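Local coordinates for protein lantibiotic dehydratase (PDB 5EHK) that probably uses glutamyl-tRNA to dehydrate serine and threonine residues of the precursor peptide during biosynthesis of the lantibiotic NAI-107, at residues L497-E502 with E658-W663; G557-I562 with P789-D794; H561-V566 with R795-P800; G614-R619 with P800-A805; E618-V623 with F653-E658. One frame throughout, in Å; residues are numbered along the deposited sequence.

The five contacts form a connected path through one region of the chain. Strands 500-508 and 785-792 are hydrogen-bonded neighbours, so interactions 1 and 2 lie side by side, their centres about 9 Å apart. His561 and Ile562 belong to both interaction 2 and interaction 3, and His561 also bonds Asn499 of interaction 1. Interaction 3 passes to interaction 4 through Pro800, and the salt bridge from Arg799 NE to Glu618 OE2, 2.7 Å long, joins them again. Interactions 4 and 5 share Glu618 and Arg619 at one hairpin, with centres about 9 Å apart. Glu658 closes the circuit by serving interactions 1 and 5. No ligand or metal takes part in these contacts.

Interaction 1: residues L497-E502 with E658-W663; sequences LPNSLE and EGQRLW
Gln660 and Trp663 lie on the loop between helix 647-656 and strand 676-682 and meet Pro498 and Leu501 where the chain enters strand 500-508, a beta strand paired antiparallel with strand 785-792. Gln660 directs its side chain toward Pro498 and Asn499; extended beyond CG (chi2 -177°), it carries OE1 to the backbone N of Asn499 at 2.7 Å, with an N-H...O angle of 158°. The same oxygen lies against Pro498 CB at 3.4 Å. The ring of Pro498 also borders the backbone of the loop, its CD 3.7 Å from Arg661 O. Farther along, one methyl of Leu501 lies over the five-membered ring of the Trp663 indole: CD1 stands 3.8 Å from its centroid in a CH-pi contact. The Asn499 and Gln660 side chains cross nearly at right angles, their amide planes 38° apart. Both amide nitrogens donate to one water, Asn499 ND2 at 2.7 Å and Gln660 NE2 at 2.8 Å.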
# COMPACT_ATOMS: atom_id res chain seq x y z
N LEU A 497 4.22 10.44 -28.27
CA LEU A 497 5.65 10.56 -28.43
C LEU A 497 6.13 11.81 -27.72
O LEU A 497 5.53 12.86 -27.83
CB LEU A 497 6.04 10.60 -29.91
CG LEU A 497 6.00 9.27 -30.68
CD1 LEU A 497 6.05 9.59 -32.15
CD2 LEU A 497 7.15 8.37 -30.28
N PRO A 498 7.24 11.69 -26.99
CA PRO A 498 7.77 12.84 -26.26
C PRO A 498 8.40 13.83 -27.21
O PRO A 498 8.74 13.45 -28.33
CB PRO A 498 8.86 12.21 -25.41
CG PRO A 498 9.35 11.07 -26.25
CD PRO A 498 8.12 10.51 -26.90
N ASN A 499 8.56 15.08 -26.76
CA ASN A 499 9.26 16.10 -27.54
C ASN A 499 10.72 15.75 -27.81
O ASN A 499 11.17 15.83 -28.94
CB ASN A 499 9.21 17.47 -26.86
CG ASN A 499 7.79 17.90 -26.53
OD1 ASN A 499 6.86 17.71 -27.32
ND2 ASN A 499 7.64 18.54 -25.38
N SER A 500 11.46 15.34 -26.78
CA SER A 500 12.87 15.04 -26.98
C SER A 500 13.48 14.09 -25.94
O SER A 500 12.83 13.69 -24.99
CB SER A 500 13.68 16.34 -27.09
OG SER A 500 13.88 17.00 -25.85
N LEU A 501 14.73 13.69 -26.14
CA LEU A 501 15.42 12.80 -25.21
C LEU A 501 16.93 12.78 -25.49
O LEU A 501 17.37 13.37 -26.48
CB LEU A 501 14.84 11.38 -25.23
CG LEU A 501 14.99 10.57 -26.51
CD1 LEU A 501 15.18 9.12 -26.13
CD2 LEU A 501 13.78 10.74 -27.44
N GLU A 502 17.71 12.15 -24.61
CA GLU A 502 19.15 12.02 -24.77
C GLU A 502 19.58 10.64 -24.33
O GLU A 502 19.29 10.25 -23.21
CB GLU A 502 19.89 13.10 -23.96
CG GLU A 502 19.70 14.51 -24.53
CD GLU A 502 20.38 15.62 -23.73
OE1 GLU A 502 20.58 15.47 -22.50
OE2 GLU A 502 20.68 16.67 -24.35
N GLU A 658 4.19 16.19 -18.72
CA GLU A 658 2.82 15.69 -18.75
C GLU A 658 2.39 15.44 -20.20
O GLU A 658 2.85 16.11 -21.13
CB GLU A 658 1.85 16.64 -18.03
CG GLU A 658 1.86 16.56 -16.49
CD GLU A 658 1.25 15.26 -15.93
OE1 GLU A 658 0.01 15.08 -16.07
OE2 GLU A 658 2.01 14.45 -15.34
N GLY A 659 1.54 14.44 -20.40
CA GLY A 659 1.01 14.14 -21.70
C GLY A 659 2.01 13.45 -22.61
O GLY A 659 1.69 13.13 -23.75
N GLN A 660 3.22 13.23 -22.13
CA GLN A 660 4.21 12.53 -22.92
C GLN A 660 4.55 11.15 -22.34
O GLN A 660 4.90 11.03 -21.16
CB GLN A 660 5.47 13.36 -23.00
CG GLN A 660 5.27 14.81 -23.40
CD GLN A 660 6.60 15.52 -23.52
OE1 GLN A 660 7.44 15.10 -24.28
NE2 GLN A 660 6.83 16.53 -22.69
N ARG A 661 4.49 10.11 -23.16
CA ARG A 661 4.97 8.80 -22.73
C ARG A 661 6.51 8.72 -22.70
O ARG A 661 7.16 8.94 -23.71
CB ARG A 661 4.37 7.71 -23.61
CG ARG A 661 4.91 6.33 -23.33
CD ARG A 661 4.06 5.28 -23.98
NE ARG A 661 4.43 3.94 -23.52
CZ ARG A 661 3.71 2.84 -23.73
NH1 ARG A 661 2.56 2.89 -24.42
NH2 ARG A 661 4.15 1.69 -23.25
N LEU A 662 7.08 8.45 -21.53
CA LEU A 662 8.51 8.65 -21.32
C LEU A 662 9.33 7.37 -21.34
O LEU A 662 9.09 6.48 -20.54
CB LEU A 662 8.73 9.33 -19.98
CG LEU A 662 7.97 10.61 -19.66
CD1 LEU A 662 8.29 10.95 -18.22
CD2 LEU A 662 8.42 11.73 -20.55
N TRP A 663 10.34 7.32 -22.20
CA TRP A 663 11.19 6.14 -22.33
C TRP A 663 11.94 5.89 -21.00
O TRP A 663 12.16 6.81 -20.20
CB TRP A 663 12.19 6.37 -23.47
CG TRP A 663 13.30 7.24 -23.03
CD1 TRP A 663 13.28 8.60 -22.92
CD2 TRP A 663 14.57 6.80 -22.55
NE1 TRP A 663 14.49 9.04 -22.42
CE2 TRP A 663 15.29 7.96 -22.17
CE3 TRP A 663 15.17 5.55 -22.39
CZ2 TRP A 663 16.59 7.91 -21.65
CZ3 TRP A 663 16.46 5.48 -21.87
CH2 TRP A 663 17.15 6.66 -21.51
O HOH W 1 9.00 18.26 -23.12

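Interaction 2: residues G557-I562 with P789-D794; sequences GRPLHI and PLERRD
Pro559 and Arg792 bring the backbones no closer than 7.4 Å between their CA atoms, and side chains bridge the interval without any backbone-to-backbone hydrogen bond. Pro559 directs its CB toward the strand, and its ring touches Glu791 and Arg792. Its CD lies 3.7 Å from Glu791 OE1, on a carboxylate whose other oxygen, OE2, accepts from Trp9 NE1. On the next residue, Arg792 NH2 comes 3.8 Å from Pro559 CB and reaches on to Leu560 O at 3.0 Å, a weak bond bent to 125° at the hydrogen. The bend at chi3 (51°) sets Arg792 NE where it donates to Asp794 O, two residues on, at 3.0 Å in the guanidinium plane. NH1 is held by Asn499 OD1, and NH2 has a further partner in Arg795 O, so backbone and amide oxygens accept from NE, NH1 and NH2 of this buried group. The contact thus places the loop after helix 545-556 beside the end of strand 785-792, a strand flanked by strands 6-17 and 500-508.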
# COMPACT_ATOMS: atom_id res chain seq x y z
N GLY A 557 13.90 26.35 -31.36
CA GLY A 557 12.74 25.87 -32.06
C GLY A 557 12.33 24.47 -31.62
O GLY A 557 11.85 23.70 -32.44
N ARG A 558 12.53 24.15 -30.35
CA ARG A 558 12.21 22.82 -29.82
C ARG A 558 10.76 22.41 -30.08
O ARG A 558 9.87 23.25 -30.20
CB ARG A 558 12.59 22.69 -28.34
CG ARG A 558 11.71 23.38 -27.26
CD ARG A 558 12.50 23.41 -25.93
NE ARG A 558 11.80 24.04 -24.83
CZ ARG A 558 10.84 23.44 -24.12
NH1 ARG A 558 10.49 22.19 -24.41
NH2 ARG A 558 10.22 24.08 -23.14
N PRO A 559 10.52 21.11 -30.26
CA PRO A 559 9.13 20.69 -30.44
C PRO A 559 8.33 20.73 -29.14
O PRO A 559 8.90 20.50 -28.08
CB PRO A 559 9.26 19.26 -30.97
CG PRO A 559 10.64 18.81 -30.58
CD PRO A 559 11.49 20.03 -30.50
N LEU A 560 7.04 21.06 -29.24
CA LEU A 560 6.12 21.05 -28.11
C LEU A 560 4.97 20.09 -28.39
O LEU A 560 4.67 19.78 -29.55
CB LEU A 560 5.60 22.46 -27.87
CG LEU A 560 6.73 23.47 -27.69
CD1 LEU A 560 6.18 24.86 -27.43
CD2 LEU A 560 7.68 23.05 -26.54
N HIS A 561 4.28 19.62 -27.34
CA HIS A 561 3.26 18.58 -27.52
C HIS A 561 1.85 19.09 -27.28
O HIS A 561 0.88 18.37 -27.50
CB HIS A 561 3.56 17.40 -26.61
CG HIS A 561 3.62 17.77 -25.17
ND1 HIS A 561 4.53 18.69 -24.67
CD2 HIS A 561 2.86 17.38 -24.12
CE1 HIS A 561 4.33 18.83 -23.37
NE2 HIS A 561 3.33 18.05 -23.01
N ILE A 562 1.75 20.33 -26.82
CA ILE A 562 0.48 21.02 -26.67
C ILE A 562 0.42 22.16 -27.67
O ILE A 562 1.35 22.95 -27.77
CB ILE A 562 0.32 21.62 -25.26
CG1 ILE A 562 0.57 20.56 -24.16
CG2 ILE A 562 -1.03 22.31 -25.14
CD1 ILE A 562 -0.18 19.30 -24.33
N PRO A 789 21.32 13.54 -28.66
CA PRO A 789 19.93 14.00 -28.52
C PRO A 789 19.07 13.51 -29.68
O PRO A 789 19.60 13.27 -30.74
CB PRO A 789 20.06 15.53 -28.57
CG PRO A 789 21.51 15.80 -28.20
CD PRO A 789 22.28 14.65 -28.77
N LEU A 790 17.77 13.38 -29.46
CA LEU A 790 16.83 12.97 -30.49
C LEU A 790 15.52 13.72 -30.25
O LEU A 790 15.19 14.01 -29.10
CB LEU A 790 16.58 11.45 -30.45
CG LEU A 790 17.78 10.52 -30.70
CD1 LEU A 790 18.41 10.13 -29.39
CD2 LEU A 790 17.44 9.26 -31.50
N GLU A 791 14.80 14.07 -31.32
CA GLU A 791 13.52 14.77 -31.20
C GLU A 791 12.45 13.97 -31.89
O GLU A 791 12.76 13.16 -32.76
CB GLU A 791 13.57 16.16 -31.83
CG GLU A 791 14.68 17.06 -31.34
CD GLU A 791 14.68 18.43 -32.01
OE1 GLU A 791 13.87 18.64 -32.96
OE2 GLU A 791 15.44 19.32 -31.56
N ARG A 792 11.19 14.19 -31.52
CA ARG A 792 10.10 13.59 -32.27
C ARG A 792 10.24 14.01 -33.73
O ARG A 792 10.36 15.21 -34.02
CB ARG A 792 8.77 14.04 -31.70
CG ARG A 792 7.57 13.32 -32.30
CD ARG A 792 6.23 13.79 -31.67
NE ARG A 792 6.09 15.25 -31.68
CZ ARG A 792 6.09 16.00 -30.58
NH1 ARG A 792 6.20 15.43 -29.39
NH2 ARG A 792 5.97 17.32 -30.68
N ARG A 793 10.27 13.04 -34.64
CA ARG A 793 10.44 13.30 -36.09
C ARG A 793 9.28 14.14 -36.64
O ARG A 793 9.51 15.23 -37.16
CB ARG A 793 10.62 11.97 -36.87
CG ARG A 793 11.05 12.11 -38.34
CD ARG A 793 11.38 10.75 -39.01
NE ARG A 793 12.58 10.15 -38.45
CZ ARG A 793 13.82 10.40 -38.87
NH1 ARG A 793 14.02 11.24 -39.88
NH2 ARG A 793 14.87 9.84 -38.28
N ASP A 794 8.06 13.66 -36.46
CA ASP A 794 6.85 14.39 -36.81
C ASP A 794 6.59 15.40 -35.72
O ASP A 794 6.00 15.08 -34.69
CB ASP A 794 5.65 13.46 -36.90
CG ASP A 794 4.34 14.22 -37.06
OD1 ASP A 794 4.37 15.45 -37.32
OD2 ASP A 794 3.26 13.58 -36.93

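Interaction 3: residues H561-V566 with R795-P800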
# COMPACT_ATOMS: atom_id res chain seq x y z
N HIS A 561 4.28 19.62 -27.34
CA HIS A 561 3.26 18.58 -27.52
C HIS A 561 1.85 19.09 -27.28
O HIS A 561 0.88 18.37 -27.50
CB HIS A 561 3.56 17.40 -26.61
CG HIS A 561 3.62 17.77 -25.17
ND1 HIS A 561 4.53 18.69 -24.67
CD2 HIS A 561 2.86 17.38 -24.12
CE1 HIS A 561 4.33 18.83 -23.37
NE2 HIS A 561 3.33 18.05 -23.01
N ILE A 562 1.75 20.33 -26.82
CA ILE A 562 0.48 21.02 -26.67
C ILE A 562 0.42 22.16 -27.67
O ILE A 562 1.35 22.95 -27.77
CB ILE A 562 0.32 21.62 -25.26
CG1 ILE A 562 0.57 20.56 -24.16
CG2 ILE A 562 -1.03 22.31 -25.14
CD1 ILE A 562 -0.18 19.30 -24.33
N GLN A 563 -0.68 22.24 -28.43
CA GLN A 563 -0.83 23.27 -29.45
C GLN A 563 -0.83 24.64 -28.84
O GLN A 563 -1.47 24.87 -27.82
CB GLN A 563 -2.11 23.07 -30.25
CG GLN A 563 -2.01 21.85 -31.12
CD GLN A 563 -3.34 21.20 -31.41
OE1 GLN A 563 -4.39 21.85 -31.37
NE2 GLN A 563 -3.30 19.90 -31.68
N ASP A 564 -0.07 25.53 -29.47
CA ASP A 564 -0.03 26.94 -29.11
C ASP A 564 0.69 27.22 -27.79
O ASP A 564 0.68 28.35 -27.29
CB ASP A 564 -1.42 27.52 -29.09
CG ASP A 564 -1.41 29.00 -29.28
OD1 ASP A 564 -0.48 29.50 -29.98
OD2 ASP A 564 -2.32 29.64 -28.72
N ALA A 565 1.34 26.20 -27.26
CA ALA A 565 2.00 26.33 -25.99
C ALA A 565 3.17 27.31 -26.07
O ALA A 565 3.83 27.43 -27.09
CB ALA A 565 2.48 24.97 -25.56
N VAL A 566 3.41 27.99 -24.96
CA VAL A 566 4.59 28.80 -24.79
C VAL A 566 5.67 27.92 -24.21
O VAL A 566 5.43 27.25 -23.22
CB VAL A 566 4.34 29.89 -23.75
CG1 VAL A 566 5.61 30.70 -23.54
CG2 VAL A 566 3.17 30.78 -24.17
N ARG A 795 7.03 16.62 -35.95
CA ARG A 795 7.15 17.59 -34.89
C ARG A 795 5.82 18.22 -34.41
O ARG A 795 5.78 18.81 -33.33
CB ARG A 795 8.13 18.69 -35.31
CG ARG A 795 7.48 19.74 -36.23
CD ARG A 795 7.66 21.13 -35.63
NE ARG A 795 9.01 21.22 -35.10
CZ ARG A 795 9.41 22.08 -34.17
NH1 ARG A 795 8.56 22.97 -33.64
NH2 ARG A 795 10.69 22.05 -33.77
N HIS A 796 4.74 18.10 -35.18
CA HIS A 796 3.52 18.83 -34.83
C HIS A 796 2.97 18.39 -33.46
O HIS A 796 3.15 17.23 -33.06
CB HIS A 796 2.45 18.69 -35.92
CG HIS A 796 1.57 17.51 -35.74
ND1 HIS A 796 1.97 16.23 -36.06
CD2 HIS A 796 0.31 17.40 -35.26
CE1 HIS A 796 1.00 15.38 -35.78
NE2 HIS A 796 -0.02 16.07 -35.28
N ALA A 797 2.32 19.32 -32.76
CA ALA A 797 1.81 19.08 -31.40
C ALA A 797 0.51 18.31 -31.47
O ALA A 797 -0.46 18.77 -32.10
CB ALA A 797 1.61 20.38 -30.64
N ALA A 798 0.48 17.15 -30.82
CA ALA A 798 -0.63 16.22 -30.97
C ALA A 798 -1.88 16.65 -30.22
O ALA A 798 -3.00 16.28 -30.57
CB ALA A 798 -0.21 14.84 -30.53
N ARG A 799 -1.69 17.46 -29.19
CA ARG A 799 -2.75 17.78 -28.26
C ARG A 799 -3.20 19.24 -28.26
O ARG A 799 -2.39 20.18 -28.23
CB ARG A 799 -2.35 17.36 -26.84
CG ARG A 799 -2.45 15.89 -26.60
CD ARG A 799 -2.02 15.56 -25.19
NE ARG A 799 -2.16 14.13 -24.92
CZ ARG A 799 -1.20 13.26 -25.12
NH1 ARG A 799 -0.03 13.68 -25.58
NH2 ARG A 799 -1.39 11.97 -24.86
N PRO A 800 -4.52 19.44 -28.28
CA PRO A 800 -5.14 20.76 -28.14
C PRO A 800 -4.82 21.27 -26.76
O PRO A 800 -4.63 20.42 -25.88
CB PRO A 800 -6.63 20.46 -28.20
CG PRO A 800 -6.74 19.05 -28.69
CD PRO A 800 -5.51 18.35 -28.27
O HOH W 2 0.51 15.44 -27.14
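Arg799 lies opposite Ile562 and bonds its two neighbours through the backbone, giving its N to His561 O at 3.2 Å and accepting at its O from Gln563 N at 2.7 Å. The second bond is the straighter, with 166° at the hydrogen, and the donor sits nearly on the extension of the carbonyl. Between them, Ile562 CA makes a C-H...O contact of 3.4 Å with Arg799 O. The Gln563 amide adds a side-chain bond, NE2 to Ala797 O at 3.1 Å; the oxygen lies in the amide plane, but the donor stands above the carbonyl plane of Ala797. The two backbone bonds form a single beta bridge of the parallel kind between Ile562 and Arg799, joining two loops. The first then folds into a type II beta turn from Ile562 to Ala565, with Asp564 in the positive-phi position. Van der Waals contact is modest: Ala797 CB rests on His561 C at 3.6 Å, and Ile562 CD1 meets Arg799 CB at 3.8 Å. As for charge, Arg799 has CG beside its backbone N (chi1 -76°) and runs extended from there to NE, which forms a salt bridge with Glu618, while NH2 pairs with Asp496.

Interaction 4: residues G614-R619 with P800-A805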
# COMPACT_ATOMS: atom_id res chain seq x y z
N GLY A 614 -4.31 23.33 -14.33
CA GLY A 614 -5.64 22.87 -14.66
C GLY A 614 -5.51 21.37 -14.93
O GLY A 614 -4.41 20.82 -14.87
N ALA A 615 -6.62 20.70 -15.22
CA ALA A 615 -6.59 19.26 -15.42
C ALA A 615 -7.71 18.77 -16.34
O ALA A 615 -8.79 19.35 -16.38
CB ALA A 615 -6.67 18.57 -14.10
N ASN A 616 -7.43 17.73 -17.11
CA ASN A 616 -8.49 16.95 -17.78
C ASN A 616 -8.33 15.50 -17.37
O ASN A 616 -7.48 15.20 -16.52
CB ASN A 616 -8.47 17.12 -19.31
CG ASN A 616 -7.16 16.64 -19.95
OD1 ASN A 616 -6.49 15.72 -19.47
ND2 ASN A 616 -6.78 17.31 -21.03
N LEU A 617 -9.09 14.60 -17.97
CA LEU A 617 -9.08 13.21 -17.53
C LEU A 617 -7.70 12.56 -17.62
O LEU A 617 -7.40 11.64 -16.86
CB LEU A 617 -10.12 12.37 -18.25
CG LEU A 617 -11.52 12.69 -17.75
CD1 LEU A 617 -12.16 13.81 -18.56
CD2 LEU A 617 -12.40 11.46 -17.77
N GLU A 618 -6.86 13.06 -18.51
CA GLU A 618 -5.58 12.43 -18.80
C GLU A 618 -4.35 13.05 -18.12
O GLU A 618 -3.48 12.33 -17.64
CB GLU A 618 -5.37 12.42 -20.31
CG GLU A 618 -3.91 12.52 -20.77
CD GLU A 618 -3.80 12.47 -22.29
OE1 GLU A 618 -3.71 11.34 -22.84
OE2 GLU A 618 -3.82 13.56 -22.93
N ARG A 619 -4.28 14.38 -18.04
CA ARG A 619 -3.06 15.07 -17.59
C ARG A 619 -3.35 16.30 -16.73
O ARG A 619 -4.46 16.85 -16.77
CB ARG A 619 -2.24 15.51 -18.82
CG ARG A 619 -3.11 16.15 -19.89
CD ARG A 619 -2.37 16.48 -21.16
NE ARG A 619 -2.14 17.92 -21.26
CZ ARG A 619 -2.85 18.75 -22.01
NH1 ARG A 619 -3.84 18.29 -22.76
NH2 ARG A 619 -2.56 20.05 -22.02
N PRO A 800 -4.52 19.44 -28.28
CA PRO A 800 -5.14 20.76 -28.14
C PRO A 800 -4.82 21.27 -26.76
O PRO A 800 -4.63 20.42 -25.88
CB PRO A 800 -6.63 20.46 -28.20
CG PRO A 800 -6.74 19.05 -28.69
CD PRO A 800 -5.51 18.35 -28.27
N PRO A 801 -4.76 22.59 -26.56
CA PRO A 801 -4.63 23.08 -25.19
C PRO A 801 -5.88 22.80 -24.41
O PRO A 801 -6.93 22.52 -24.97
CB PRO A 801 -4.50 24.60 -25.35
CG PRO A 801 -5.08 24.90 -26.66
CD PRO A 801 -4.75 23.69 -27.53
N HIS A 802 -5.74 22.87 -23.10
CA HIS A 802 -6.89 22.75 -22.24
C HIS A 802 -6.92 24.03 -21.49
O HIS A 802 -6.27 24.15 -20.46
CB HIS A 802 -6.69 21.64 -21.22
CG HIS A 802 -7.76 21.61 -20.17
ND1 HIS A 802 -7.61 22.20 -18.94
CD2 HIS A 802 -9.01 21.08 -20.19
CE1 HIS A 802 -8.71 22.02 -18.23
NE2 HIS A 802 -9.57 21.34 -18.96
N ILE A 803 -7.64 25.00 -22.03
CA ILE A 803 -7.69 26.29 -21.36
C ILE A 803 -9.09 26.62 -20.86
O ILE A 803 -10.02 26.84 -21.64
CB ILE A 803 -7.20 27.42 -22.27
CG1 ILE A 803 -5.86 27.05 -22.91
CG2 ILE A 803 -7.12 28.71 -21.49
CD1 ILE A 803 -4.80 26.79 -21.91
N ARG A 804 -9.23 26.64 -19.54
CA ARG A 804 -10.48 26.98 -18.89
C ARG A 804 -10.08 27.61 -17.58
O ARG A 804 -10.79 27.51 -16.59
CB ARG A 804 -11.33 25.72 -18.68
CG ARG A 804 -11.90 25.19 -19.98
CD ARG A 804 -12.20 23.73 -19.94
NE ARG A 804 -12.19 23.19 -21.29
CZ ARG A 804 -12.40 21.91 -21.56
NH1 ARG A 804 -12.64 21.06 -20.55
NH2 ARG A 804 -12.38 21.47 -22.82
N ALA A 805 -8.91 28.24 -17.61
CA ALA A 805 -8.33 28.95 -16.49
C ALA A 805 -9.39 29.69 -15.64
O ALA A 805 -10.33 30.29 -16.19
CB ALA A 805 -7.24 29.90 -17.00
O HOH W 3 -5.87 18.40 -24.58
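His802 lays one face of its imidazole over the end of strand 611-615, with the carbonyl carbon of Ala615 3.8 Å above the ring plane and displaced toward the rim. The ring is directed there because CG stands opposite the backbone N (chi1 172°). Its CE1 is 3.2 Å from Ala615 O, and its CD2 is 4.1 Å from Asn616 CB; no hydrogen bond spans the two segments directly. NE2 has a weak bond to Ala419 O instead. The strand end that His802 packs on opens the loop of a beta hairpin whose second strand is 620-624. Asn616 shapes that loop: OD1 accepts from Glu618 N at 2.9 Å, an Asx turn, and from Arg619 N at 3.0 Å, which extends it to an Asx motif, the two donors approaching opposite faces of the amide plane. Arg619, bent at chi3 (-106°), turns its guanidinium toward Pro800. A water in the guanidinium plane links the two, donating to Pro800 O at 2.7 Å and accepting weakly from Arg619 NH1. On the other amino group, Arg619 NH2 makes a salt bridge with Glu630 OE2, the same oxygen that receives the backbone N of His802.

Interaction 5: residues E618-V623 with F653-E658; sequences ERLCLV and FELGLE
Packing of a helix on a beta sheet defines this contact: Leu655, near the C-terminal end of helix 647-656, lies on strand 620-624, an interior strand of a mixed sheet between strands 611-615 and 629-634. Its two methyl groups divide the work. Leu655 CD2 meets Leu620 CB at 3.6 Å, whereas Leu655 CD1 reaches Leu622 CD1 at 4.1 Å, where the two leucine side chains cross at about a right angle. Leu620 and Leu622 both point toward the helix, and the intervening Cys621 is directed away from it, as the alternation of a strand demands. Just beyond the helix, Glu658 curls back to the start of the strand. Its CG lies 3.6 Å from Leu620 O, and a bend at chi2 (-70°) carries OE1 to Leu620 N at 2.9 Å. This hydrogen bond has an N-H...O angle of 158° and uses the anti side of the carboxylate, 26° out of its plane. The other oxygen, OE2, forms a salt bridge with Arg407. One buried carboxylate therefore fastens the backbone of the strand with one oxygen, and its negative charge is probably balanced by Arg407 at the other.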
# COMPACT_ATOMS: atom_id res chain seq x y z
N GLU A 618 -6.86 13.06 -18.51
CA GLU A 618 -5.58 12.43 -18.80
C GLU A 618 -4.35 13.05 -18.12
O GLU A 618 -3.48 12.33 -17.64
CB GLU A 618 -5.37 12.42 -20.31
CG GLU A 618 -3.91 12.52 -20.77
CD GLU A 618 -3.80 12.47 -22.29
OE1 GLU A 618 -3.71 11.34 -22.84
OE2 GLU A 618 -3.82 13.56 -22.93
N ARG A 619 -4.28 14.38 -18.04
CA ARG A 619 -3.06 15.07 -17.59
C ARG A 619 -3.35 16.30 -16.73
O ARG A 619 -4.46 16.85 -16.77
CB ARG A 619 -2.24 15.51 -18.82
CG ARG A 619 -3.11 16.15 -19.89
CD ARG A 619 -2.37 16.48 -21.16
NE ARG A 619 -2.14 17.92 -21.26
CZ ARG A 619 -2.85 18.75 -22.01
NH1 ARG A 619 -3.84 18.29 -22.76
NH2 ARG A 619 -2.56 20.05 -22.02
N LEU A 620 -2.36 16.71 -15.95
CA LEU A 620 -2.34 18.04 -15.37
C LEU A 620 -1.78 18.92 -16.43
O LEU A 620 -1.14 18.44 -17.35
CB LEU A 620 -1.40 18.06 -14.18
CG LEU A 620 -1.94 17.39 -12.92
CD1 LEU A 620 -0.82 17.27 -11.88
CD2 LEU A 620 -3.09 18.24 -12.41
N CYS A 621 -1.99 20.23 -16.33
CA CYS A 621 -1.32 21.13 -17.28
C CYS A 621 -1.09 22.54 -16.79
O CYS A 621 -1.95 23.13 -16.13
CB CYS A 621 -2.05 21.19 -18.60
SG CYS A 621 -3.75 21.43 -18.35
N LEU A 622 0.08 23.05 -17.13
CA LEU A 622 0.51 24.39 -16.74
C LEU A 622 -0.13 25.45 -17.65
O LEU A 622 -0.17 25.28 -18.86
CB LEU A 622 2.02 24.48 -16.87
CG LEU A 622 2.64 25.70 -16.26
CD1 LEU A 622 2.28 25.73 -14.77
CD2 LEU A 622 4.10 25.54 -16.46
N VAL A 623 -0.64 26.52 -17.06
CA VAL A 623 -1.36 27.54 -17.82
C VAL A 623 -0.84 28.91 -17.46
O VAL A 623 -0.71 29.22 -16.28
CB VAL A 623 -2.88 27.49 -17.57
CG1 VAL A 623 -3.57 28.61 -18.27
CG2 VAL A 623 -3.42 26.20 -18.07
N PHE A 653 9.11 21.42 -13.66
CA PHE A 653 9.80 20.41 -14.43
C PHE A 653 8.88 19.25 -14.77
O PHE A 653 8.75 18.88 -15.92
CB PHE A 653 11.04 19.92 -13.70
CG PHE A 653 11.55 18.63 -14.21
CD1 PHE A 653 12.15 18.56 -15.46
CD2 PHE A 653 11.44 17.47 -13.45
CE1 PHE A 653 12.64 17.35 -15.95
CE2 PHE A 653 11.92 16.26 -13.92
CZ PHE A 653 12.53 16.20 -15.17
N GLU A 654 8.20 18.69 -13.78
CA GLU A 654 7.42 17.48 -14.04
C GLU A 654 6.18 17.76 -14.90
O GLU A 654 5.81 16.95 -15.71
CB GLU A 654 7.07 16.72 -12.74
CG GLU A 654 8.33 16.30 -11.95
CD GLU A 654 8.06 15.35 -10.78
OE1 GLU A 654 6.93 15.39 -10.23
OE2 GLU A 654 8.97 14.56 -10.41
N LEU A 655 5.60 18.95 -14.76
CA LEU A 655 4.43 19.31 -15.56
C LEU A 655 4.78 19.37 -17.05
O LEU A 655 3.98 18.97 -17.92
CB LEU A 655 3.87 20.66 -15.07
CG LEU A 655 3.07 20.60 -13.76
CD1 LEU A 655 2.84 21.96 -13.17
CD2 LEU A 655 1.75 19.89 -13.97
N GLY A 656 5.99 19.84 -17.34
CA GLY A 656 6.44 19.91 -18.71
C GLY A 656 6.40 18.56 -19.38
O GLY A 656 6.17 18.49 -20.59
N LEU A 657 6.58 17.49 -18.61
CA LEU A 657 6.58 16.15 -19.21
C LEU A 657 5.20 15.48 -19.21
O LEU A 657 5.05 14.34 -19.67
CB LEU A 657 7.63 15.26 -18.55
CG LEU A 657 9.06 15.79 -18.66
CD1 LEU A 657 10.00 14.99 -17.78
CD2 LEU A 657 9.57 15.81 -20.14
N GLU A 658 4.19 16.19 -18.72
CA GLU A 658 2.82 15.69 -18.75
C GLU A 658 2.39 15.44 -20.20
O GLU A 658 2.85 16.11 -21.13
CB GLU A 658 1.85 16.64 -18.03
CG GLU A 658 1.86 16.56 -16.49
CD GLU A 658 1.25 15.26 -15.93
OE1 GLU A 658 0.01 15.08 -16.07
OE2 GLU A 658 2.01 14.45 -15.34